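Local coordinates for GARP domain-containing protein (Trypanosoma brucei brucei TREU927, PDB 6XZ6), which acts as a receptor for the host complement regulator factor H and increases transmission of trypanosomes to tsetse flies, at residues P27-E32 with A143-P148. Residues are numbered along the deposited sequence; the frame is centred on the assembly and turned at random.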
ATOM      1  N   PRO A  27      -1.718  -1.637  -4.157  1.00 18.83           N
ATOM      2  CA  PRO A  27      -2.033  -0.587  -5.147  1.00 18.72           C
ATOM      3  C   PRO A  27      -3.535  -0.360  -5.374  1.00 27.03           C
ATOM      4  O   PRO A  27      -3.956   0.734  -5.792  1.00 29.25           O
ATOM      5  CB  PRO A  27      -1.371  -1.094  -6.429  1.00 19.89           C
ATOM      6  CG  PRO A  27      -0.533  -2.184  -6.064  1.00 23.09           C
ATOM      7  CD  PRO A  27      -1.059  -2.777  -4.812  1.00 19.66           C
ATOM      8  N   LEU A  28      -4.340  -1.404  -5.121  1.00 23.09           N
ATOM      9  CA  LEU A  28      -5.792  -1.371  -5.261  1.00 24.15           C
ATOM     10  C   LEU A  28      -6.381  -0.575  -4.085  1.00 29.29           C
ATOM     11  O   LEU A  28      -7.247   0.261  -4.269  1.00 31.85           O
ATOM     12  CB  LEU A  28      -6.352  -2.802  -5.305  1.00 24.94           C
ATOM     13  CG  LEU A  28      -5.588  -3.872  -6.115  1.00 27.73           C
ATOM     14  CD1 LEU A  28      -6.192  -5.255  -5.876  1.00 27.58           C
ATOM     15  CD2 LEU A  28      -5.583  -3.558  -7.584  1.00 29.26           C
ATOM     16  N   LEU A  29      -5.856  -0.793  -2.897  1.00 24.59           N
ATOM     17  CA  LEU A  29      -6.187  -0.116  -1.649  1.00 24.36           C
ATOM     18  C   LEU A  29      -5.811   1.384  -1.727  1.00 27.61           C
ATOM     19  O   LEU A  29      -6.662   2.213  -1.443  1.00 29.92           O
ATOM     20  CB  LEU A  29      -5.379  -0.822  -0.560  1.00 23.50           C
ATOM     21  CG  LEU A  29      -5.685  -0.548   0.874  1.00 28.84           C
ATOM     22  CD1 LEU A  29      -5.394  -1.789   1.704  1.00 28.74           C
ATOM     23  CD2 LEU A  29      -4.850   0.617   1.379  1.00 31.61           C
ATOM     24  N   THR A  30      -4.569   1.735  -2.134  1.00 21.46           N
ATOM     25  CA  THR A  30      -4.124   3.131  -2.251  1.00 20.79           C
ATOM     26  C   THR A  30      -4.994   3.904  -3.221  1.00 26.12           C
ATOM     27  O   THR A  30      -5.229   5.074  -2.982  1.00 27.96           O
ATOM     28  CB  THR A  30      -2.636   3.269  -2.642  1.00 28.89           C
ATOM     29  OG1 THR A  30      -2.427   2.718  -3.944  1.00 38.31           O
ATOM     30  CG2 THR A  30      -1.684   2.656  -1.636  1.00 22.27           C
ATOM     31  N   GLU A  31      -5.460   3.268  -4.311  1.00 22.20           N
ATOM     32  CA  GLU A  31      -6.330   3.883  -5.322  1.00 23.49           C
ATOM     33  C   GLU A  31      -7.712   4.205  -4.758  1.00 28.78           C
ATOM     34  O   GLU A  31      -8.274   5.245  -5.093  1.00 29.35           O
ATOM     35  CB  GLU A  31      -6.463   2.959  -6.520  1.00 26.48           C
ATOM     36  CG  GLU A  31      -6.879   3.643  -7.800  1.00 44.92           C
ATOM     37  CD  GLU A  31      -7.018   2.667  -8.951  1.00 71.35           C
ATOM     38  OE1 GLU A  31      -6.133   2.668  -9.836  1.00 79.65           O
ATOM     39  OE2 GLU A  31      -7.999   1.889  -8.957  1.00 60.14           O
ATOM     40  N   GLU A  32      -8.267   3.319  -3.896  1.00 24.95           N
ATOM     41  CA  GLU A  32      -9.567   3.531  -3.253  1.00 24.55           C
ATOM     42  C   GLU A  32      -9.481   4.748  -2.328  1.00 25.10           C
ATOM     43  O   GLU A  32     -10.379   5.589  -2.337  1.00 25.53           O
ATOM     44  CB  GLU A  32     -10.011   2.271  -2.510  1.00 26.12           C
ATOM     45  CG  GLU A  32     -10.276   1.108  -3.453  1.00 39.77           C
ATOM     46  CD  GLU A  32     -11.075  -0.059  -2.907  1.00 58.75           C
ATOM     47  OE1 GLU A  32     -10.457  -1.052  -2.450  1.00 41.79           O
ATOM     48  OE2 GLU A  32     -12.324   0.008  -2.978  1.00 55.72           O
ATOM     49  N   ALA A 143      -4.803 -10.373  -1.499  1.00 31.17           N
ATOM     50  CA  ALA A 143      -5.297 -10.386  -0.119  1.00 30.96           C
ATOM     51  C   ALA A 143      -6.608  -9.668  -0.057  1.00 36.91           C
ATOM     52  O   ALA A 143      -6.835  -8.763  -0.841  1.00 37.02           O
ATOM     53  CB  ALA A 143      -4.305  -9.698   0.813  1.00 30.31           C
ATOM     54  N   ASP A 144      -7.461 -10.049   0.895  1.00 35.94           N
ATOM     55  CA  ASP A 144      -8.747  -9.413   1.096  1.00 37.83           C
ATOM     56  C   ASP A 144      -8.599  -8.003   1.647  1.00 37.62           C
ATOM     57  O   ASP A 144      -9.348  -7.128   1.266  1.00 37.06           O
ATOM     58  CB  ASP A 144      -9.647 -10.302   1.968  1.00 42.91           C
ATOM     59  CG  ASP A 144     -10.069 -11.588   1.270  1.00 62.81           C
ATOM     60  OD1 ASP A 144     -10.565 -11.508   0.126  1.00 63.10           O
ATOM     61  OD2 ASP A 144      -9.900 -12.673   1.868  1.00 78.04           O
ATOM     62  N   ASP A 145      -7.628  -7.782   2.516  1.00 34.31           N
ATOM     63  CA  ASP A 145      -7.319  -6.473   3.087  1.00 34.58           C
ATOM     64  C   ASP A 145      -5.833  -6.410   3.477  1.00 34.31           C
ATOM     65  O   ASP A 145      -5.114  -7.421   3.410  1.00 32.17           O
ATOM     66  CB  ASP A 145      -8.241  -6.153   4.298  1.00 39.74           C
ATOM     67  CG  ASP A 145      -8.237  -4.690   4.790  1.00 61.72           C
ATOM     68  OD1 ASP A 145      -7.780  -3.789   4.018  1.00 60.75           O
ATOM     69  OD2 ASP A 145      -8.680  -4.446   5.952  1.00 69.35           O
ATOM     70  N   VAL A 146      -5.361  -5.199   3.801  1.00 29.42           N
ATOM     71  CA  VAL A 146      -4.010  -4.932   4.292  1.00 28.01           C
ATOM     72  C   VAL A 146      -4.137  -3.891   5.418  1.00 34.41           C
ATOM     73  O   VAL A 146      -4.679  -2.786   5.235  1.00 34.56           O
ATOM     74  CB  VAL A 146      -2.944  -4.527   3.234  1.00 29.97           C
ATOM     75  CG1 VAL A 146      -1.537  -4.601   3.821  1.00 27.84           C
ATOM     76  CG2 VAL A 146      -3.027  -5.396   1.990  1.00 30.27           C
ATOM     77  N   THR A 147      -3.691  -4.293   6.604  1.00 31.67           N
ATOM     78  CA  THR A 147      -3.644  -3.435   7.775  1.00 30.89           C
ATOM     79  C   THR A 147      -2.164  -3.285   8.081  1.00 30.91           C
ATOM     80  O   THR A 147      -1.418  -4.218   7.796  1.00 30.38           O
ATOM     81  CB  THR A 147      -4.370  -4.076   8.980  1.00 38.48           C
ATOM     82  OG1 THR A 147      -3.786  -5.342   9.279  1.00 38.53           O
ATOM     83  CG2 THR A 147      -5.872  -4.195   8.779  1.00 37.10           C
ATOM     84  N   PRO A 148      -1.705  -2.182   8.701  1.00 25.50           N
ATOM     85  CA  PRO A 148      -0.289  -2.104   9.101  1.00 24.18           C
ATOM     86  C   PRO A 148       0.238  -3.311   9.898  1.00 26.76           C
ATOM     87  O   PRO A 148       1.352  -3.729   9.661  1.00 25.15           O
ATOM     88  CB  PRO A 148      -0.244  -0.810   9.929  1.00 26.48           C
ATOM     89  CG  PRO A 148      -1.331   0.030   9.340  1.00 30.13           C
ATOM     90  CD  PRO A 148      -2.436  -0.964   9.111  1.00 26.97           C
TER
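With CG of Leu-29 trans to its backbone nitrogen (chi1 -168°) and CG of Asp-145 likewise (chi1 -167°), the leucine reaches from its helix toward the extended backbone of 145-147 and meets the carboxylate there. One methyl makes the whole contact. CD1 of Leu-29 lies 4.0 Å from CB of Val-146, an apolar touch at the branch point of the valine, and 3.7 Å from Val-146 O. CD1 of Leu-29 also stands 3.9 Å from OD1 of Asp-145. Although the CB of Asp-145 is directed away from the helix, its carboxylate turns back, and OD1 accepts a weak hydrogen bond from Val-146 N at 2.8 Å; the N-H...O angle of 144° marks it as bent, and it ties the carboxylate to the backbone N of the next residue. No hydrogen bond joins the two segments, whose nearest CA atoms, those of Leu-29 and Val-146, are 8.0 Å apart, and only 90 Å² is buried in all. Leu-181 of helix 165-208 touches both Leu-29 and Val-146, while Leu-26 and Lys-25 of helix 4-61 also pack on the valine. Just beyond, Thr-147 OG1 accepts a hydrogen bond from Ala-150 N as the N-cap of helix 148-161. The arrangement is that of a connecting loop crossing a long helix, one buried valine packed against both helix 4-61 and helix 165-208 of an elongated, all-helical bundle of the GARP family.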